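Local coordinates for imidazolonepropionase (Unidentified, PDB 2Q09), which catalyses the hydrolytic opening of imidazolone-5-propanoate to N-formimidoyl-L-glutamate, the third step of histidine degradation, at a mononuclear metal centre, at residues A[62-67]-A[373-378]; A[68-73]-A[313-318]. All blocks are in the same frame, centred on the assembly; numbering follows the deposited sequence.

Contact 1 (A[62-67]-A[373-378]); sequences KLVTPG and ADFLVW
Leu-63 to Pro-66 and Phe-375 to Trp-378 run antiparallel as neighbouring strands, their axes 4.4 Å apart at the closest and their directions 154° from each other. Thr-65 and Leu-376 form a hydrogen-bonded pair, each amide donating to the other's carbonyl, the shorter bond being Leu-376 N to Thr-65 O at 2.7 Å. Trp-378 N binds Leu-63 O at one end of the pairing and Gly-67 N binds Asp-374 O at the other, where the donor stands well above the carbonyl plane. In the same Leu-63/Trp-378 pair a water accepts from Leu-63 N and donates to Trp-378 O, standing in for the second direct bond.

Thr-65, Leu-376 and Trp-378 share one side of the pairing. The indole N-H of Trp-378 points straight at the threonine hydroxyl, NE1 to OG1 3.1 Å with 172° at the hydrogen, and OG1 lies in the ring plane, so the threonine meets the indole at its edge. With chi1 at 71°, OG1 sits between its own backbone N and carbonyl carbon, from where it also donates to Pro-66 O; accepting from the indole and donating to Pro-66 O should hold the hydroxyl in one orientation. Leu-376 lays CG and CD1 against the bare backbone of Gly-67, CG to CA 3.7 Å.

Val-64 and Val-377 occupy the other side, where CG2 of Val-64 meets CD1 of the Phe-375 ring obliquely at 3.8 Å. Trp-9 makes an edge-to-face contact with that ring, while Asp-374 turns its carboxylate to a salt bridge with Arg-168. Such pairing of a segment just ahead of the barrel with a strand near the C-terminus is characteristic of the small beta domain that accompanies the TIM barrel in many amidohydrolases.

Contact 2 (A[68-73]-A[313-318]); sequences LIDCHT and AVSSDI. With FE (Fe (III) ion), chain B.
The mononuclear iron site of the amidohydrolase barrel is built partly here, with His-72 and Asp-317 as two of its protein ligands. NE2 of His-72 binds the iron at 2.2 Å and OD1 of Asp-317 at 2.3 Å; the two side chains run side by side, imidazole and carboxylate planes 79° apart. The metal-bound water donates to Asp-317 OD2 at 2.6 Å, and His-74 and His-242 complete the protein ligands.

Behind the metal, Asp-70 reaches across with CG anti to its backbone N (chi1 -159°). OD1 takes the Ser-316 hydroxyl at 2.6 Å, while OD2 accepts both Ser-315 OG, at a very short 2.5 Å, and Ser-316 N, at 3.0 Å and 171°. Three bonds thus hold the carboxylate against the turn leading to Asp-317. With alanine in place of Asp-70, both serine hydroxyls and the Ser-316 amide would probably lose their acceptor, and the turn carrying Asp-317 would be less firmly placed.

A water accepts from Cys-71 N and donates to Ile-69 O and Val-314 O. His-72 ND1 is hydrogen-bonded to Asp-264 OD1, strand 135-141 flanks segment 68-73, and helix 328-339 packs on Asp-70 and Val-314.

In the fold
Both contacts use strand 63-73, broken along its length, and both are buried. The centre of contact 1 lies about 19 Å from the centre of the chain, away from the annotated sites, that of contact 2 about 3 Å from it, at the metal. Their chemistry differs accordingly: 62-67 with 373-378 is antiparallel backbone pairing, with mainly apolar side chains and one indole-to-hydroxyl bond on its two sides, while 68-73 meets 313-318 through carboxylate, hydroxyls, bridging water and iron. The contact centres are about 18 Å apart, yet Leu-376 CD1 packs 3.9 Å from Leu-68 N. Strand 63-73 joins the beta domain to the catalytic barrel; along the chain contact 2 is nested within the loop that contact 1 closes.

Contact 1 (A[62-67]-A[373-378])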
loop_
_atom_site.group_PDB
_atom_site.type_symbol
_atom_site.label_atom_id
_atom_site.label_comp_id
_atom_site.label_asym_id
_atom_site.label_seq_id
_atom_site.Cartn_x
_atom_site.Cartn_y
_atom_site.Cartn_z
ATOM N N LYS A 62 -7.717 -19.743 -18.507
ATOM C CA LYS A 62 -7.803 -19.148 -17.167
ATOM C C LYS A 62 -7.593 -17.641 -17.218
ATOM O O LYS A 62 -6.800 -17.124 -18.006
ATOM C CB LYS A 62 -6.747 -19.711 -16.211
ATOM C CG LYS A 62 -6.627 -21.215 -16.123
ATOM C CD LYS A 62 -7.698 -21.865 -15.278
ATOM C CE LYS A 62 -7.184 -23.207 -14.749
ATOM N NZ LYS A 62 -6.584 -24.043 -15.816
ATOM N N LEU A 63 -8.292 -16.947 -16.334
ATOM C CA LEU A 63 -8.199 -15.500 -16.225
ATOM C C LEU A 63 -6.815 -15.070 -15.723
ATOM O O LEU A 63 -6.265 -15.675 -14.796
ATOM C CB LEU A 63 -9.252 -15.012 -15.232
ATOM C CG LEU A 63 -9.121 -13.585 -14.701
ATOM C CD1 LEU A 63 -9.480 -12.583 -15.802
ATOM C CD2 LEU A 63 -10.069 -13.420 -13.492
ATOM N N VAL A 64 -6.259 -14.024 -16.326
ATOM C CA VAL A 64 -4.972 -13.506 -15.882
ATOM C C VAL A 64 -5.125 -12.011 -15.619
ATOM O O VAL A 64 -5.816 -11.311 -16.354
ATOM C CB VAL A 64 -3.855 -13.763 -16.926
ATOM C CG1 VAL A 64 -4.207 -13.109 -18.255
ATOM C CG2 VAL A 64 -2.535 -13.227 -16.412
ATOM N N THR A 65 -4.494 -11.534 -14.557
ATOM C CA THR A 65 -4.573 -10.124 -14.189
ATOM C C THR A 65 -3.192 -9.665 -13.729
ATOM O O THR A 65 -2.301 -10.468 -13.500
ATOM C CB THR A 65 -5.516 -9.876 -12.988
ATOM O OG1 THR A 65 -4.904 -10.388 -11.799
ATOM C CG2 THR A 65 -6.846 -10.585 -13.191
ATOM N N PRO A 66 -3.003 -8.352 -13.590
ATOM C CA PRO A 66 -1.707 -7.844 -13.127
ATOM C C PRO A 66 -1.603 -8.281 -11.660
ATOM O O PRO A 66 -2.628 -8.634 -11.054
ATOM C CB PRO A 66 -1.873 -6.337 -13.201
ATOM C CG PRO A 66 -2.866 -6.143 -14.313
ATOM C CD PRO A 66 -3.877 -7.250 -14.019
ATOM N N GLY A 67 -0.394 -8.301 -11.102
ATOM C CA GLY A 67 -0.247 -8.693 -9.711
ATOM C C GLY A 67 -0.885 -7.611 -8.863
ATOM O O GLY A 67 -0.860 -6.443 -9.249
ATOM N N ALA A 373 6.732 -8.004 -15.843
ATOM C CA ALA A 373 5.916 -9.207 -15.892
ATOM C C ALA A 373 5.451 -9.683 -14.516
ATOM O O ALA A 373 5.881 -10.737 -14.036
ATOM C CB ALA A 373 6.677 -10.328 -16.604
ATOM N N ASP A 374 4.579 -8.892 -13.900
ATOM C CA ASP A 374 4.011 -9.215 -12.594
ATOM C C ASP A 374 2.539 -9.490 -12.865
ATOM O O ASP A 374 1.741 -8.558 -12.989
ATOM C CB ASP A 374 4.158 -8.028 -11.634
ATOM C CG ASP A 374 5.574 -7.859 -11.122
ATOM O OD1 ASP A 374 6.491 -8.508 -11.672
ATOM O OD2 ASP A 374 5.767 -7.070 -10.168
ATOM N N PHE A 375 2.181 -10.762 -12.981
ATOM C CA PHE A 375 0.795 -11.100 -13.257
ATOM C C PHE A 375 0.349 -12.355 -12.532
ATOM O O PHE A 375 1.174 -13.107 -11.988
ATOM C CB PHE A 375 0.574 -11.230 -14.772
ATOM C CG PHE A 375 1.452 -12.247 -15.439
ATOM C CD1 PHE A 375 1.088 -13.589 -15.486
ATOM C CD2 PHE A 375 2.644 -11.857 -16.039
ATOM C CE1 PHE A 375 1.891 -14.527 -16.136
ATOM C CE2 PHE A 375 3.457 -12.781 -16.690
ATOM C CZ PHE A 375 3.083 -14.121 -16.737
ATOM N N LEU A 376 -0.960 -12.586 -12.537
ATOM C CA LEU A 376 -1.533 -13.720 -11.833
ATOM C C LEU A 376 -2.515 -14.516 -12.682
ATOM O O LEU A 376 -3.308 -13.939 -13.425
ATOM C CB LEU A 376 -2.287 -13.217 -10.600
ATOM C CG LEU A 376 -1.609 -12.148 -9.740
ATOM C CD1 LEU A 376 -2.611 -11.575 -8.752
ATOM C CD2 LEU A 376 -0.405 -12.767 -9.015
ATOM N N VAL A 377 -2.474 -15.836 -12.547
ATOM C CA VAL A 377 -3.402 -16.706 -13.258
ATOM C C VAL A 377 -4.320 -17.263 -12.179
ATOM O O VAL A 377 -3.864 -17.944 -11.256
ATOM C CB VAL A 377 -2.690 -17.872 -13.954
ATOM C CG1 VAL A 377 -3.726 -18.804 -14.582
ATOM C CG2 VAL A 377 -1.747 -17.343 -15.025
ATOM N N TRP A 378 -5.612 -16.965 -12.289
ATOM C CA TRP A 378 -6.580 -17.409 -11.292
ATOM C C TRP A 378 -7.413 -18.599 -11.719
ATOM O O TRP A 378 -7.473 -18.936 -12.900
ATOM C CB TRP A 378 -7.543 -16.279 -10.958
ATOM C CG TRP A 378 -6.893 -15.018 -10.508
ATOM C CD1 TRP A 378 -6.440 -13.993 -11.294
ATOM C CD2 TRP A 378 -6.675 -14.613 -9.155
ATOM N NE1 TRP A 378 -5.958 -12.972 -10.510
ATOM C CE2 TRP A 378 -6.089 -13.327 -9.191
ATOM C CE3 TRP A 378 -6.914 -15.219 -7.911
ATOM C CZ2 TRP A 378 -5.755 -12.623 -8.026
ATOM C CZ3 TRP A 378 -6.581 -14.519 -6.748
ATOM C CH2 TRP A 378 -6.005 -13.234 -6.818
HETATM O O HOH W 1 -9.777 -18.624 -14.388
#

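Contact 2 (A[68-73]-A[313-318])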
loop_
_atom_site.group_PDB
_atom_site.type_symbol
_atom_site.label_atom_id
_atom_site.label_comp_id
_atom_site.label_asym_id
_atom_site.label_seq_id
_atom_site.Cartn_x
_atom_site.Cartn_y
_atom_site.Cartn_z
ATOM N N LEU A 68 -1.444 -7.966 -7.714
ATOM C CA LEU A 68 -2.086 -6.959 -6.874
ATOM C C LEU A 68 -1.036 -6.137 -6.127
ATOM O O LEU A 68 0.078 -6.606 -5.863
ATOM C CB LEU A 68 -3.056 -7.617 -5.889
ATOM C CG LEU A 68 -4.074 -8.592 -6.502
ATOM C CD1 LEU A 68 -5.048 -9.035 -5.420
ATOM C CD2 LEU A 68 -4.819 -7.941 -7.669
ATOM N N ILE A 69 -1.406 -4.903 -5.808
ATOM C CA ILE A 69 -0.518 -3.988 -5.111
ATOM C C ILE A 69 -1.191 -3.392 -3.872
ATOM O O ILE A 69 -2.281 -2.825 -3.982
ATOM C CB ILE A 69 -0.110 -2.846 -6.069
ATOM C CG1 ILE A 69 0.524 -3.448 -7.331
ATOM C CG2 ILE A 69 0.856 -1.879 -5.391
ATOM C CD1 ILE A 69 0.810 -2.433 -8.426
ATOM N N ASP A 70 -0.531 -3.515 -2.719
ATOM C CA ASP A 70 -1.026 -2.977 -1.439
ATOM C C ASP A 70 -0.089 -1.806 -1.141
ATOM O O ASP A 70 1.007 -1.992 -0.607
ATOM C CB ASP A 70 -0.916 -4.050 -0.345
ATOM C CG ASP A 70 -1.827 -3.784 0.837
ATOM O OD1 ASP A 70 -1.839 -4.632 1.751
ATOM O OD2 ASP A 70 -2.527 -2.747 0.855
ATOM N N CYS A 71 -0.529 -0.601 -1.483
ATOM C CA CYS A 71 0.299 0.593 -1.356
ATOM C C CYS A 71 0.350 1.343 -0.031
ATOM O O CYS A 71 0.908 2.439 0.020
ATOM C CB CYS A 71 -0.084 1.583 -2.464
ATOM S SG CYS A 71 -1.794 2.262 -2.339
ATOM N N HIS A 72 -0.202 0.768 1.033
ATOM C CA HIS A 72 -0.191 1.443 2.322
ATOM C C HIS A 72 -0.273 0.461 3.483
ATOM O O HIS A 72 -1.364 0.054 3.881
ATOM C CB HIS A 72 -1.363 2.430 2.387
ATOM C CG HIS A 72 -1.438 3.215 3.664
ATOM N ND1 HIS A 72 -1.553 4.587 3.685
ATOM C CD2 HIS A 72 -1.455 2.819 4.959
ATOM C CE1 HIS A 72 -1.636 5.004 4.935
ATOM N NE2 HIS A 72 -1.580 3.950 5.728
ATOM N N THR A 73 0.877 0.049 4.011
ATOM C CA THR A 73 0.858 -0.851 5.157
ATOM C C THR A 73 1.892 -0.496 6.214
ATOM O O THR A 73 2.859 0.217 5.938
ATOM C CB THR A 73 1.081 -2.339 4.767
ATOM O OG1 THR A 73 2.484 -2.640 4.766
ATOM C CG2 THR A 73 0.508 -2.629 3.384
ATOM N N ALA A 313 -7.038 4.667 -4.924
ATOM C CA ALA A 313 -6.401 3.390 -4.667
ATOM C C ALA A 313 -7.072 2.824 -3.419
ATOM O O ALA A 313 -7.695 3.566 -2.656
ATOM C CB ALA A 313 -4.897 3.580 -4.420
ATOM N N VAL A 314 -6.966 1.515 -3.232
ATOM C CA VAL A 314 -7.532 0.861 -2.058
ATOM C C VAL A 314 -6.398 0.060 -1.425
ATOM O O VAL A 314 -5.664 -0.639 -2.135
ATOM C CB VAL A 314 -8.674 -0.106 -2.433
ATOM C CG1 VAL A 314 -9.087 -0.914 -1.204
ATOM C CG2 VAL A 314 -9.876 0.677 -2.962
ATOM N N SER A 315 -6.250 0.159 -0.103
ATOM C CA SER A 315 -5.181 -0.554 0.587
ATOM C C SER A 315 -5.647 -1.087 1.942
ATOM O O SER A 315 -6.630 -0.604 2.494
ATOM C CB SER A 315 -3.976 0.376 0.773
ATOM O OG SER A 315 -2.888 -0.328 1.361
ATOM N N SER A 316 -4.920 -2.066 2.474
ATOM C CA SER A 316 -5.255 -2.704 3.748
ATOM C C SER A 316 -4.895 -1.912 5.008
ATOM O O SER A 316 -5.506 -2.107 6.068
ATOM C CB SER A 316 -4.568 -4.070 3.828
ATOM O OG SER A 316 -3.153 -3.908 3.882
ATOM N N ASP A 317 -3.911 -1.024 4.889
ATOM C CA ASP A 317 -3.446 -0.228 6.026
ATOM C C ASP A 317 -3.086 -1.141 7.198
ATOM O O ASP A 317 -3.230 -0.757 8.357
ATOM C CB ASP A 317 -4.512 0.791 6.466
ATOM C CG ASP A 317 -3.996 1.766 7.521
ATOM O OD1 ASP A 317 -2.788 2.093 7.476
ATOM O OD2 ASP A 317 -4.791 2.222 8.379
ATOM N N ILE A 318 -2.612 -2.347 6.894
ATOM C CA ILE A 318 -2.240 -3.305 7.946
ATOM C C ILE A 318 -1.435 -2.632 9.053
ATOM O O ILE A 318 -0.349 -2.111 8.799
ATOM C CB ILE A 318 -1.372 -4.463 7.406
ATOM C CG1 ILE A 318 -2.153 -5.284 6.384
ATOM C CG2 ILE A 318 -0.914 -5.367 8.574
ATOM C CD1 ILE A 318 -1.306 -6.351 5.696
HETATM FE FE FE B . -1.506 3.948 7.909
HETATM O O HOH W 2 -3.074 -0.723 -2.759
HETATM O O HOH W 3 -3.491 4.288 9.289
#